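Local coordinates for protein tRNA-5-methyluridine(54) 2-sulfurtransferase (Pyrococcus horikoshii, PDB 3VRH) that catalyses the ATP-dependent 2-thiolation of 5-methyluridine at position 54 in the T loop of tRNAs, a modification that stabilises tRNA at high temperature, at residues A[61-66]-A[207-213]; A[178-182]-A[193-197]; A[93-97]-A[213-217]. One frame throughout, in Å; residues are numbered along the deposited sequence.

Interaction 1: A[61-66]-A[207-213]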
ATOM      1  N   ALA A  61      -8.276 -26.765   2.096  1.00 19.16           N
ATOM      2  CA  ALA A  61      -8.003 -28.134   2.505  1.00 19.84           C
ATOM      3  C   ALA A  61      -7.365 -28.207   3.883  1.00 20.83           C
ATOM      4  O   ALA A  61      -7.754 -29.021   4.712  1.00 20.47           O
ATOM      5  CB  ALA A  61      -7.113 -28.841   1.486  1.00 17.83           C
ATOM      6  N   VAL A  62      -6.350 -27.377   4.106  1.00 22.37           N
ATOM      7  CA  VAL A  62      -5.636 -27.364   5.373  1.00 22.68           C
ATOM      8  C   VAL A  62      -6.576 -26.823   6.458  1.00 23.94           C
ATOM      9  O   VAL A  62      -6.541 -27.261   7.613  1.00 22.22           O
ATOM     10  CB  VAL A  62      -4.324 -26.511   5.255  1.00 24.69           C
ATOM     11  CG1 VAL A  62      -3.778 -26.104   6.626  1.00 20.27           C
ATOM     12  CG2 VAL A  62      -3.263 -27.286   4.465  1.00 26.95           C
ATOM     13  N   THR A  63      -7.432 -25.878   6.072  1.00 19.79           N
ATOM     14  CA  THR A  63      -8.375 -25.298   7.015  1.00 18.88           C
ATOM     15  C   THR A  63      -9.264 -26.418   7.554  1.00 26.22           C
ATOM     16  O   THR A  63      -9.343 -26.618   8.764  1.00 25.44           O
ATOM     17  CB  THR A  63      -9.263 -24.212   6.381  1.00 21.28           C
ATOM     18  OG1 THR A  63      -8.452 -23.110   5.957  1.00 23.13           O
ATOM     19  CG2 THR A  63     -10.295 -23.703   7.374  1.00 20.65           C
ATOM     20  N   ALA A  64      -9.905 -27.160   6.657  1.00 22.51           N
ATOM     21  CA  ALA A  64     -10.815 -28.226   7.087  1.00 23.00           C
ATOM     22  C   ALA A  64     -10.061 -29.307   7.831  1.00 22.23           C
ATOM     23  O   ALA A  64     -10.568 -29.872   8.798  1.00 26.02           O
ATOM     24  CB  ALA A  64     -11.549 -28.815   5.903  1.00 22.76           C
ATOM     25  N   TYR A  65      -8.846 -29.584   7.382  1.00 21.02           N
ATOM     26  CA  TYR A  65      -8.021 -30.590   8.009  1.00 24.69           C
ATOM     27  C   TYR A  65      -7.737 -30.241   9.471  1.00 29.72           C
ATOM     28  O   TYR A  65      -7.893 -31.085  10.351  1.00 23.97           O
ATOM     29  CB  TYR A  65      -6.702 -30.795   7.245  1.00 24.06           C
ATOM     30  CG  TYR A  65      -5.883 -31.974   7.765  1.00 24.56           C
ATOM     31  CD1 TYR A  65      -5.140 -31.869   8.940  1.00 22.01           C
ATOM     32  CD2 TYR A  65      -5.854 -33.184   7.081  1.00 27.92           C
ATOM     33  CE1 TYR A  65      -4.398 -32.915   9.422  1.00 26.25           C
ATOM     34  CE2 TYR A  65      -5.112 -34.268   7.567  1.00 29.24           C
ATOM     35  CZ  TYR A  65      -4.383 -34.119   8.739  1.00 33.76           C
ATOM     36  OH  TYR A  65      -3.639 -35.164   9.235  1.00 29.94           O
ATOM     37  N   VAL A  66      -7.309 -29.009   9.720  1.00 21.88           N
ATOM     38  CA  VAL A  66      -6.911 -28.609  11.062  1.00 25.98           C
ATOM     39  C   VAL A  66      -8.098 -28.398  12.001  1.00 26.18           C
ATOM     40  O   VAL A  66      -8.040 -28.803  13.160  1.00 24.42           O
ATOM     41  CB  VAL A  66      -5.992 -27.351  11.067  1.00 27.93           C
ATOM     42  CG1 VAL A  66      -5.657 -26.924  12.490  1.00 26.19           C
ATOM     43  CG2 VAL A  66      -4.699 -27.638  10.320  1.00 30.61           C
ATOM     44  N   TYR A 207       2.530 -27.451   5.651  1.00 25.38           N
ATOM     45  CA  TYR A 207       1.639 -28.276   6.440  1.00 24.16           C
ATOM     46  C   TYR A 207       0.925 -29.312   5.581  1.00 26.87           C
ATOM     47  O   TYR A 207       0.895 -30.487   5.931  1.00 31.27           O
ATOM     48  CB  TYR A 207       0.632 -27.425   7.203  1.00 24.93           C
ATOM     49  CG  TYR A 207      -0.184 -28.235   8.178  1.00 26.72           C
ATOM     50  CD1 TYR A 207      -1.397 -28.794   7.801  1.00 27.84           C
ATOM     51  CD2 TYR A 207       0.272 -28.464   9.467  1.00 27.02           C
ATOM     52  CE1 TYR A 207      -2.151 -29.556   8.695  1.00 31.56           C
ATOM     53  CE2 TYR A 207      -0.467 -29.217  10.368  1.00 24.87           C
ATOM     54  CZ  TYR A 207      -1.681 -29.758   9.979  1.00 31.47           C
ATOM     55  OH  TYR A 207      -2.426 -30.509  10.866  1.00 30.35           O
ATOM     56  N   ALA A 208       0.344 -28.875   4.467  1.00 24.08           N
ATOM     57  CA  ALA A 208      -0.308 -29.778   3.523  1.00 27.33           C
ATOM     58  C   ALA A 208       0.589 -30.940   3.122  1.00 26.18           C
ATOM     59  O   ALA A 208       0.162 -32.081   3.067  1.00 28.37           O
ATOM     60  CB  ALA A 208      -0.735 -29.029   2.284  1.00 23.92           C
ATOM     61  N   LEU A 209       1.836 -30.636   2.822  1.00 28.72           N
ATOM     62  CA  LEU A 209       2.761 -31.652   2.360  1.00 30.13           C
ATOM     63  C   LEU A 209       3.086 -32.591   3.506  1.00 29.16           C
ATOM     64  O   LEU A 209       3.232 -33.791   3.301  1.00 30.06           O
ATOM     65  CB  LEU A 209       4.021 -30.997   1.783  1.00 29.41           C
ATOM     66  CG  LEU A 209       3.607 -29.983   0.696  1.00 37.33           C
ATOM     67  CD1 LEU A 209       4.794 -29.302  -0.010  1.00 42.29           C
ATOM     68  CD2 LEU A 209       2.627 -30.628  -0.316  1.00 38.20           C
ATOM     69  N   ALA A 210       3.159 -32.044   4.717  1.00 30.72           N
ATOM     70  CA  ALA A 210       3.463 -32.858   5.891  1.00 28.49           C
ATOM     71  C   ALA A 210       2.350 -33.852   6.182  1.00 30.79           C
ATOM     72  O   ALA A 210       2.618 -34.977   6.568  1.00 28.46           O
ATOM     73  CB  ALA A 210       3.743 -31.988   7.103  1.00 27.22           C
ATOM     74  N   VAL A 211       1.101 -33.452   5.977  1.00 28.70           N
ATOM     75  CA  VAL A 211      -0.009 -34.347   6.286  1.00 30.52           C
ATOM     76  C   VAL A 211      -0.517 -35.126   5.068  1.00 35.19           C
ATOM     77  O   VAL A 211      -1.502 -35.843   5.166  1.00 30.37           O
ATOM     78  CB  VAL A 211      -1.186 -33.619   6.971  1.00 27.55           C
ATOM     79  CG1 VAL A 211      -0.770 -33.114   8.350  1.00 30.02           C
ATOM     80  CG2 VAL A 211      -1.700 -32.472   6.100  1.00 28.11           C
ATOM     81  N   GLY A 212       0.147 -34.981   3.924  1.00 31.14           N
ATOM     82  CA  GLY A 212      -0.199 -35.781   2.761  1.00 28.27           C
ATOM     83  C   GLY A 212      -1.433 -35.304   2.016  1.00 28.69           C
ATOM     84  O   GLY A 212      -2.065 -36.074   1.291  1.00 27.83           O
ATOM     85  N   LEU A 213      -1.772 -34.030   2.188  1.00 27.17           N
ATOM     86  CA  LEU A 213      -2.825 -33.409   1.404  1.00 22.74           C
ATOM     87  C   LEU A 213      -2.308 -33.051   0.009  1.00 24.60           C
ATOM     88  O   LEU A 213      -1.262 -32.432  -0.130  1.00 27.73           O
ATOM     89  CB  LEU A 213      -3.363 -32.160   2.114  1.00 22.44           C
ATOM     90  CG  LEU A 213      -4.377 -32.362   3.242  1.00 23.28           C
ATOM     91  CD1 LEU A 213      -4.439 -31.082   4.087  1.00 23.40           C
ATOM     92  CD2 LEU A 213      -5.766 -32.729   2.688  1.00 19.63           C
TER
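Tyr65 and Tyr207 bring their rings together where helix 58-69 meets helix 201-211 in the PP-loop domain. The rings meet obliquely, with centroids 5.9 Å apart and planes at 74° to one another. CD1 of Tyr65 sits at the edge of the Tyr207 ring, near its plane. Tyr65 CG is anti to the backbone N (chi1 -172°), and the ring reaches across to the last turn of the partner helix. There Val211 supplies a CH-pi contact: its CG2 stands over the centre of one face of the Tyr65 ring, 4.1 Å from the centroid.

The rest is apolar packing. Val62 divides its two methyls between partners. Its CG1 meets the Tyr207 ring and its CG2 lies 3.8 Å from Ala208 CB. Val66 CG2 touches CE1 of Tyr207 at 3.6 Å. Leu213 CD1 reaches back to Tyr65 CB, 3.9 Å away, and to Val62 CG2. Leu213 can do this because the chain turns at Gly212, whose positive phi belongs to a Schellman motif closing the helix. Leu213 N bonds to Ala208 O within that motif.

The segment axes approach to 10.5 Å and cross at 59°. With an alanine at Tyr65, Val211 CG2 and Leu213 CD1 would probably lose the ring they pack on, and a gap would be likely beside Tyr207.

The polar end of Tyr207 is satisfied elsewhere: its OH hydrogen-bonds to Glu31 of helix 23-40, and its ring stacks on Phe30. The contact between the two helices therefore rests on the shape of methyls and rings, with the polar bond of Tyr207 directed to a third helix.

Interaction 2: A[178-182]-A[193-197]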
ATOM      1  N   LYS A 178     -14.065  -3.966   5.497  1.00 38.37           N
ATOM      2  CA  LYS A 178     -14.586  -5.305   5.762  1.00 43.52           C
ATOM      3  C   LYS A 178     -13.534  -6.431   5.827  1.00 41.10           C
ATOM      4  O   LYS A 178     -13.837  -7.589   5.551  1.00 45.07           O
ATOM      5  CB  LYS A 178     -15.687  -5.639   4.741  1.00 46.19           C
ATOM      6  CG  LYS A 178     -17.042  -5.020   5.088  1.00 52.94           C
ATOM      7  CD  LYS A 178     -18.037  -5.072   3.919  1.00 64.25           C
ATOM      8  CE  LYS A 178     -17.899  -3.854   2.988  1.00 60.06           C
ATOM      9  NZ  LYS A 178     -18.892  -3.857   1.860  1.00 59.10           N
ATOM     10  N   GLY A 179     -12.309  -6.093   6.216  1.00 40.18           N
ATOM     11  CA  GLY A 179     -11.252  -7.081   6.338  1.00 37.27           C
ATOM     12  C   GLY A 179     -11.153  -7.656   7.741  1.00 37.98           C
ATOM     13  O   GLY A 179     -12.053  -7.470   8.568  1.00 40.21           O
ATOM     14  N   GLY A 180     -10.052  -8.351   8.017  1.00 35.29           N
ATOM     15  CA  GLY A 180      -9.852  -8.959   9.320  1.00 26.55           C
ATOM     16  C   GLY A 180     -10.357 -10.388   9.345  1.00 29.23           C
ATOM     17  O   GLY A 180     -10.940 -10.860   8.374  1.00 29.29           O
ATOM     18  N   PRO A 181     -10.145 -11.081  10.470  1.00 31.75           N
ATOM     19  CA  PRO A 181     -10.362 -12.530  10.578  1.00 27.37           C
ATOM     20  C   PRO A 181     -11.817 -12.940  10.765  1.00 30.15           C
ATOM     21  O   PRO A 181     -12.113 -14.148  10.745  1.00 28.66           O
ATOM     22  CB  PRO A 181      -9.553 -12.913  11.822  1.00 26.47           C
ATOM     23  CG  PRO A 181      -9.578 -11.674  12.681  1.00 32.26           C
ATOM     24  CD  PRO A 181      -9.668 -10.485  11.734  1.00 29.72           C
ATOM     25  N   ILE A 182     -12.715 -11.978  10.945  1.00 29.60           N
ATOM     26  CA  ILE A 182     -14.110 -12.322  11.242  1.00 29.96           C
ATOM     27  C   ILE A 182     -15.146 -11.336  10.705  1.00 32.32           C
ATOM     28  O   ILE A 182     -14.985 -10.120  10.812  1.00 35.42           O
ATOM     29  CB  ILE A 182     -14.339 -12.546  12.762  1.00 35.86           C
ATOM     30  CG1 ILE A 182     -15.800 -12.960  13.034  1.00 32.13           C
ATOM     31  CG2 ILE A 182     -13.914 -11.306  13.566  1.00 29.84           C
ATOM     32  CD1 ILE A 182     -16.057 -13.390  14.443  1.00 32.68           C
ATOM     33  N   VAL A 193     -15.345 -16.759   9.164  1.00 23.69           N
ATOM     34  CA  VAL A 193     -14.093 -16.650   9.902  1.00 21.88           C
ATOM     35  C   VAL A 193     -12.899 -17.170   9.096  1.00 25.36           C
ATOM     36  O   VAL A 193     -13.063 -17.945   8.152  1.00 25.09           O
ATOM     37  CB  VAL A 193     -14.163 -17.389  11.257  1.00 26.01           C
ATOM     38  CG1 VAL A 193     -15.214 -16.772  12.148  1.00 24.94           C
ATOM     39  CG2 VAL A 193     -14.450 -18.886  11.042  1.00 25.66           C
ATOM     40  N   LYS A 194     -11.704 -16.727   9.481  1.00 24.23           N
ATOM     41  CA  LYS A 194     -10.457 -17.071   8.797  1.00 23.72           C
ATOM     42  C   LYS A 194      -9.476 -17.607   9.842  1.00 22.37           C
ATOM     43  O   LYS A 194      -8.660 -16.848  10.394  1.00 24.71           O
ATOM     44  CB  LYS A 194      -9.860 -15.822   8.090  1.00 21.75           C
ATOM     45  CG  LYS A 194     -10.707 -15.302   6.936  1.00 26.69           C
ATOM     46  CD  LYS A 194     -10.143 -14.029   6.294  1.00 25.12           C
ATOM     47  CE  LYS A 194     -11.062 -13.565   5.167  1.00 25.39           C
ATOM     48  NZ  LYS A 194     -10.504 -12.407   4.400  1.00 26.95           N
ATOM     49  N   PRO A 195      -9.572 -18.906  10.148  1.00 18.77           N
ATOM     50  CA  PRO A 195      -8.698 -19.537  11.145  1.00 21.66           C
ATOM     51  C   PRO A 195      -7.209 -19.549  10.775  1.00 23.98           C
ATOM     52  O   PRO A 195      -6.359 -19.680  11.654  1.00 19.65           O
ATOM     53  CB  PRO A 195      -9.227 -20.983  11.212  1.00 24.29           C
ATOM     54  CG  PRO A 195     -10.632 -20.916  10.644  1.00 24.10           C
ATOM     55  CD  PRO A 195     -10.605 -19.830   9.632  1.00 18.52           C
ATOM     56  N   LEU A 196      -6.896 -19.427   9.492  1.00 22.11           N
ATOM     57  CA  LEU A 196      -5.506 -19.423   9.071  1.00 25.20           C
ATOM     58  C   LEU A 196      -4.954 -17.994   8.989  1.00 26.19           C
ATOM     59  O   LEU A 196      -3.907 -17.764   8.384  1.00 24.11           O
ATOM     60  CB  LEU A 196      -5.355 -20.104   7.715  1.00 22.97           C
ATOM     61  CG  LEU A 196      -5.814 -21.560   7.606  1.00 27.45           C
ATOM     62  CD1 LEU A 196      -5.308 -22.148   6.292  1.00 21.02           C
ATOM     63  CD2 LEU A 196      -5.359 -22.401   8.826  1.00 21.16           C
ATOM     64  N   TYR A 197      -5.659 -17.055   9.614  1.00 20.98           N
ATOM     65  CA  TYR A 197      -5.271 -15.641   9.589  1.00 22.97           C
ATOM     66  C   TYR A 197      -3.806 -15.353   9.898  1.00 24.84           C
ATOM     67  O   TYR A 197      -3.235 -14.426   9.336  1.00 23.54           O
ATOM     68  CB  TYR A 197      -6.153 -14.818  10.538  1.00 20.65           C
ATOM     69  CG  TYR A 197      -6.247 -13.346  10.170  1.00 27.25           C
ATOM     70  CD1 TYR A 197      -6.999 -12.932   9.067  1.00 23.29           C
ATOM     71  CD2 TYR A 197      -5.610 -12.370  10.940  1.00 22.86           C
ATOM     72  CE1 TYR A 197      -7.089 -11.585   8.717  1.00 22.99           C
ATOM     73  CE2 TYR A 197      -5.706 -11.019  10.614  1.00 28.02           C
ATOM     74  CZ  TYR A 197      -6.447 -10.625   9.499  1.00 28.52           C
ATOM     75  OH  TYR A 197      -6.540  -9.268   9.168  1.00 28.21           O
TER
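Pro181 lies against the ring of Tyr197, and the two make the centre of this contact. CB of Pro181 stands over one face of the ring, 3.9 Å from its centroid and offset toward the rim, in a CH-pi contact. The proline N also lies over a face, 3.6 Å from Tyr197 CE1. The ring gets there with CG anti to the backbone N (chi1 -155°), from the end of a type I turn that runs from Lys194 to Tyr197.

Pro181 O accepts a hydrogen bond from Lys194 N at 2.9 Å. The bond is bent, with 137° at the hydrogen, and the donor is tilted from the carbonyl plane. The same oxygen takes a CA-H...O contact from Val193 CA at 3.3 Å. Beside it Ile182 and Val193 form a non-hydrogen-bonded antiparallel pair, where strand 182-183 meets strand 191-193 at the margin of the mixed sheet. Their side chains lie side by side, Ile182 CG1 4.0 Å from Val193 CG1.

CA of Gly180 is 3.3 Å from Tyr197 OH. With phi positive, a CB on Gly180 would run into the carbonyl oxygen of Gly179. Lys194 passes its CD by Gly180 O at 3.9 Å. Lys194 also touches Thr153 and His155 of the bicine pocket, which places this sheet edge beside the nucleotide site.

Outside the segments, Glu160 OE2 receives hydrogen bonds from both Tyr197 OH and Gly180 N. One carboxylate oxygen thus ties the Tyr197 hydroxyl to the Gly180 backbone. Pro181 O, Gly180 N and Tyr197 OH have partners, while the proline holds the ring by its face.

Interaction 3: A[93-97]-A[213-217]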
ATOM      1  N   TYR A  93     -10.039 -33.705  -6.430  1.00 25.08           N
ATOM      2  CA  TYR A  93      -9.083 -33.296  -5.393  1.00 22.45           C
ATOM      3  C   TYR A  93      -9.805 -32.961  -4.069  1.00 23.88           C
ATOM      4  O   TYR A  93      -9.372 -33.351  -2.986  1.00 21.56           O
ATOM      5  CB  TYR A  93      -8.205 -32.123  -5.886  1.00 23.63           C
ATOM      6  CG  TYR A  93      -6.984 -32.625  -6.624  1.00 27.37           C
ATOM      7  CD1 TYR A  93      -7.049 -32.950  -7.963  1.00 30.92           C
ATOM      8  CD2 TYR A  93      -5.781 -32.831  -5.963  1.00 27.40           C
ATOM      9  CE1 TYR A  93      -5.946 -33.456  -8.634  1.00 31.99           C
ATOM     10  CE2 TYR A  93      -4.673 -33.327  -6.627  1.00 32.19           C
ATOM     11  CZ  TYR A  93      -4.758 -33.640  -7.965  1.00 33.02           C
ATOM     12  OH  TYR A  93      -3.665 -34.149  -8.643  1.00 32.00           O
ATOM     13  N   ALA A  94     -10.915 -32.246  -4.170  1.00 23.14           N
ATOM     14  CA  ALA A  94     -11.698 -31.920  -2.993  1.00 23.87           C
ATOM     15  C   ALA A  94     -12.240 -33.202  -2.330  1.00 23.53           C
ATOM     16  O   ALA A  94     -12.146 -33.357  -1.113  1.00 23.37           O
ATOM     17  CB  ALA A  94     -12.829 -30.966  -3.354  1.00 18.38           C
ATOM     18  N   LYS A  95     -12.777 -34.126  -3.129  1.00 24.15           N
ATOM     19  CA  LYS A  95     -13.268 -35.407  -2.585  1.00 23.20           C
ATOM     20  C   LYS A  95     -12.192 -36.199  -1.850  1.00 25.20           C
ATOM     21  O   LYS A  95     -12.389 -36.635  -0.714  1.00 27.42           O
ATOM     22  CB  LYS A  95     -13.927 -36.252  -3.673  1.00 26.63           C
ATOM     23  CG  LYS A  95     -15.329 -35.756  -4.000  1.00 29.26           C
ATOM     24  CD  LYS A  95     -15.757 -36.073  -5.424  1.00 30.71           C
ATOM     25  CE  LYS A  95     -15.751 -37.553  -5.716  1.00 41.42           C
ATOM     26  NZ  LYS A  95     -16.185 -37.773  -7.125  1.00 49.31           N
ATOM     27  N   LYS A  96     -11.045 -36.361  -2.488  1.00 25.27           N
ATOM     28  CA  LYS A  96      -9.941 -37.054  -1.854  1.00 25.70           C
ATOM     29  C   LYS A  96      -9.515 -36.384  -0.541  1.00 27.28           C
ATOM     30  O   LYS A  96      -9.309 -37.057   0.468  1.00 27.42           O
ATOM     31  CB  LYS A  96      -8.766 -37.183  -2.820  1.00 26.22           C
ATOM     32  CG  LYS A  96      -7.611 -37.977  -2.235  1.00 32.93           C
ATOM     33  CD  LYS A  96      -6.550 -38.330  -3.286  1.00 38.29           C
ATOM     34  CE  LYS A  96      -5.675 -39.504  -2.822  1.00 43.36           C
ATOM     35  NZ  LYS A  96      -4.654 -39.895  -3.838  1.00 45.67           N
ATOM     36  N   GLN A  97      -9.403 -35.058  -0.546  1.00 26.32           N
ATOM     37  CA  GLN A  97      -9.110 -34.327   0.683  1.00 23.92           C
ATOM     38  C   GLN A  97     -10.108 -34.615   1.811  1.00 22.16           C
ATOM     39  O   GLN A  97      -9.715 -34.876   2.940  1.00 25.26           O
ATOM     40  CB  GLN A  97      -9.075 -32.819   0.405  1.00 23.68           C
ATOM     41  CG  GLN A  97      -7.870 -32.364  -0.420  1.00 23.77           C
ATOM     42  CD  GLN A  97      -8.071 -31.010  -1.055  1.00 21.41           C
ATOM     43  OE1 GLN A  97      -9.080 -30.331  -0.815  1.00 22.80           O
ATOM     44  NE2 GLN A  97      -7.106 -30.599  -1.882  1.00 22.16           N
ATOM     45  N   LEU A 213      -1.772 -34.030   2.188  1.00 27.17           N
ATOM     46  CA  LEU A 213      -2.825 -33.409   1.404  1.00 22.74           C
ATOM     47  C   LEU A 213      -2.308 -33.051   0.009  1.00 24.60           C
ATOM     48  O   LEU A 213      -1.262 -32.432  -0.130  1.00 27.73           O
ATOM     49  CB  LEU A 213      -3.363 -32.160   2.114  1.00 22.44           C
ATOM     50  CG  LEU A 213      -4.377 -32.362   3.242  1.00 23.28           C
ATOM     51  CD1 LEU A 213      -4.439 -31.082   4.087  1.00 23.40           C
ATOM     52  CD2 LEU A 213      -5.766 -32.729   2.688  1.00 19.63           C
ATOM     53  N   GLU A 214      -3.061 -33.448  -1.012  1.00 26.43           N
ATOM     54  CA  GLU A 214      -2.777 -33.078  -2.387  1.00 27.63           C
ATOM     55  C   GLU A 214      -3.832 -32.077  -2.857  1.00 23.57           C
ATOM     56  O   GLU A 214      -5.008 -32.179  -2.500  1.00 24.46           O
ATOM     57  CB  GLU A 214      -2.804 -34.307  -3.287  1.00 28.77           C
ATOM     58  CG  GLU A 214      -1.943 -35.461  -2.806  1.00 32.23           C
ATOM     59  CD  GLU A 214      -2.405 -36.787  -3.414  1.00 42.76           C
ATOM     60  OE1 GLU A 214      -2.044 -37.072  -4.580  1.00 43.30           O
ATOM     61  OE2 GLU A 214      -3.152 -37.524  -2.733  1.00 38.70           O
ATOM     62  N   TYR A 215      -3.413 -31.117  -3.666  1.00 21.33           N
ATOM     63  CA  TYR A 215      -4.294 -30.015  -4.033  1.00 25.99           C
ATOM     64  C   TYR A 215      -3.990 -29.480  -5.418  1.00 25.80           C
ATOM     65  O   TYR A 215      -2.898 -29.679  -5.948  1.00 26.15           O
ATOM     66  CB  TYR A 215      -4.164 -28.881  -3.001  1.00 21.86           C
ATOM     67  CG  TYR A 215      -2.734 -28.452  -2.748  1.00 22.39           C
ATOM     68  CD1 TYR A 215      -1.970 -29.029  -1.731  1.00 23.09           C
ATOM     69  CD2 TYR A 215      -2.147 -27.475  -3.522  1.00 23.10           C
ATOM     70  CE1 TYR A 215      -0.652 -28.623  -1.505  1.00 20.82           C
ATOM     71  CE2 TYR A 215      -0.843 -27.061  -3.306  1.00 24.62           C
ATOM     72  CZ  TYR A 215      -0.101 -27.637  -2.308  1.00 24.38           C
ATOM     73  OH  TYR A 215       1.193 -27.200  -2.112  1.00 21.48           O
ATOM     74  N   ILE A 216      -4.960 -28.775  -5.983  1.00 28.44           N
ATOM     75  CA  ILE A 216      -4.766 -28.044  -7.224  1.00 31.34           C
ATOM     76  C   ILE A 216      -4.182 -26.665  -6.912  1.00 29.64           C
ATOM     77  O   ILE A 216      -4.301 -26.169  -5.790  1.00 26.27           O
ATOM     78  CB  ILE A 216      -6.109 -27.868  -7.964  1.00 31.58           C
ATOM     79  CG1 ILE A 216      -6.965 -26.817  -7.255  1.00 34.35           C
ATOM     80  CG2 ILE A 216      -6.862 -29.186  -8.024  1.00 25.07           C
ATOM     81  CD1 ILE A 216      -8.437 -26.860  -7.629  1.00 33.40           C
ATOM     82  N   VAL A 217      -3.566 -26.043  -7.908  1.00 29.27           N
ATOM     83  CA  VAL A 217      -3.034 -24.689  -7.744  1.00 35.08           C
ATOM     84  C   VAL A 217      -4.039 -23.581  -8.072  1.00 37.34           C
ATOM     85  O   VAL A 217      -4.020 -22.518  -7.451  1.00 45.75           O
ATOM     86  CB  VAL A 217      -1.795 -24.433  -8.605  1.00 30.42           C
ATOM     87  CG1 VAL A 217      -1.126 -23.158  -8.145  1.00 35.92           C
ATOM     88  CG2 VAL A 217      -0.828 -25.589  -8.511  1.00 33.48           C
TER
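Tyr93 of helix 87-101 packs against the extended loop that follows helix 201-211. Both segments belong to the PP-loop ATPase domain, a mostly parallel sheet flanked by helices; the PP-loop family is part of the HUP clan. The aromatic ring of Tyr93 meets the loop in two ways. Its CD2 is 3.6 Å from Glu214 O, with that oxygen at the ring edge. Ile216 CG2 approaches obliquely and lies 3.7 Å from Tyr93 CG.

One turn further on, Lys96 makes the single salt bridge of the contact. Its CG is anti to the backbone N (chi1 -176°) and the chain is extended beyond it, which carries NZ to 3.0 Å from Glu214 OE2. The carboxylate oxygen receives it on its syn lone pair. Glu214 and Lys96 are both exposed, so solvent probably weakens this attraction.

Gln97 follows and is buried. The side of its aliphatic chain packs on Leu213, with CG 3.8 Å from CD2. The far end of the side chain turns to the loop backbone. NE2 hydrogen-bonds to Gly56 O, in the stretch between strand 49-53 and helix 58-69. Ile216 makes a backbone hydrogen bond with Gly56, which ties the 213-217 loop to the neighbours Ser55 and Gly57 that line the bicine pocket. Glu214 O is the second acceptor of NE2, and the two acceptors together fix the rotation of the amide. Gln97 NE2 donates to Glu214 O at 2.7 Å in a nearly straight bond of 174°, with the oxygen only 3° out of the amide plane.

Interactions 1 and 3 share Leu213, and their centres are 10 Å apart. Gln97 OE1 lies 3.4 Å from Ala61 CB, and the Tyr215 ring rests on Ala208 and Leu209, so helices 58-69, 87-101 and 201-211 meet around one loop. Interaction 2 is more remote, with its centre 19 Å from that of interaction 1, yet Leu196 CD1 touches Thr63 OG1 at 3.3 Å. Interactions 2 and 3 do not touch. All three lie near the bound bicine: the side chains of Ala61, Gln97 and Lys194 are about 6, 7 and 8 Å from it. Gly154, an ATP-binding residue, is about 6 Å from the Lys194 side chain.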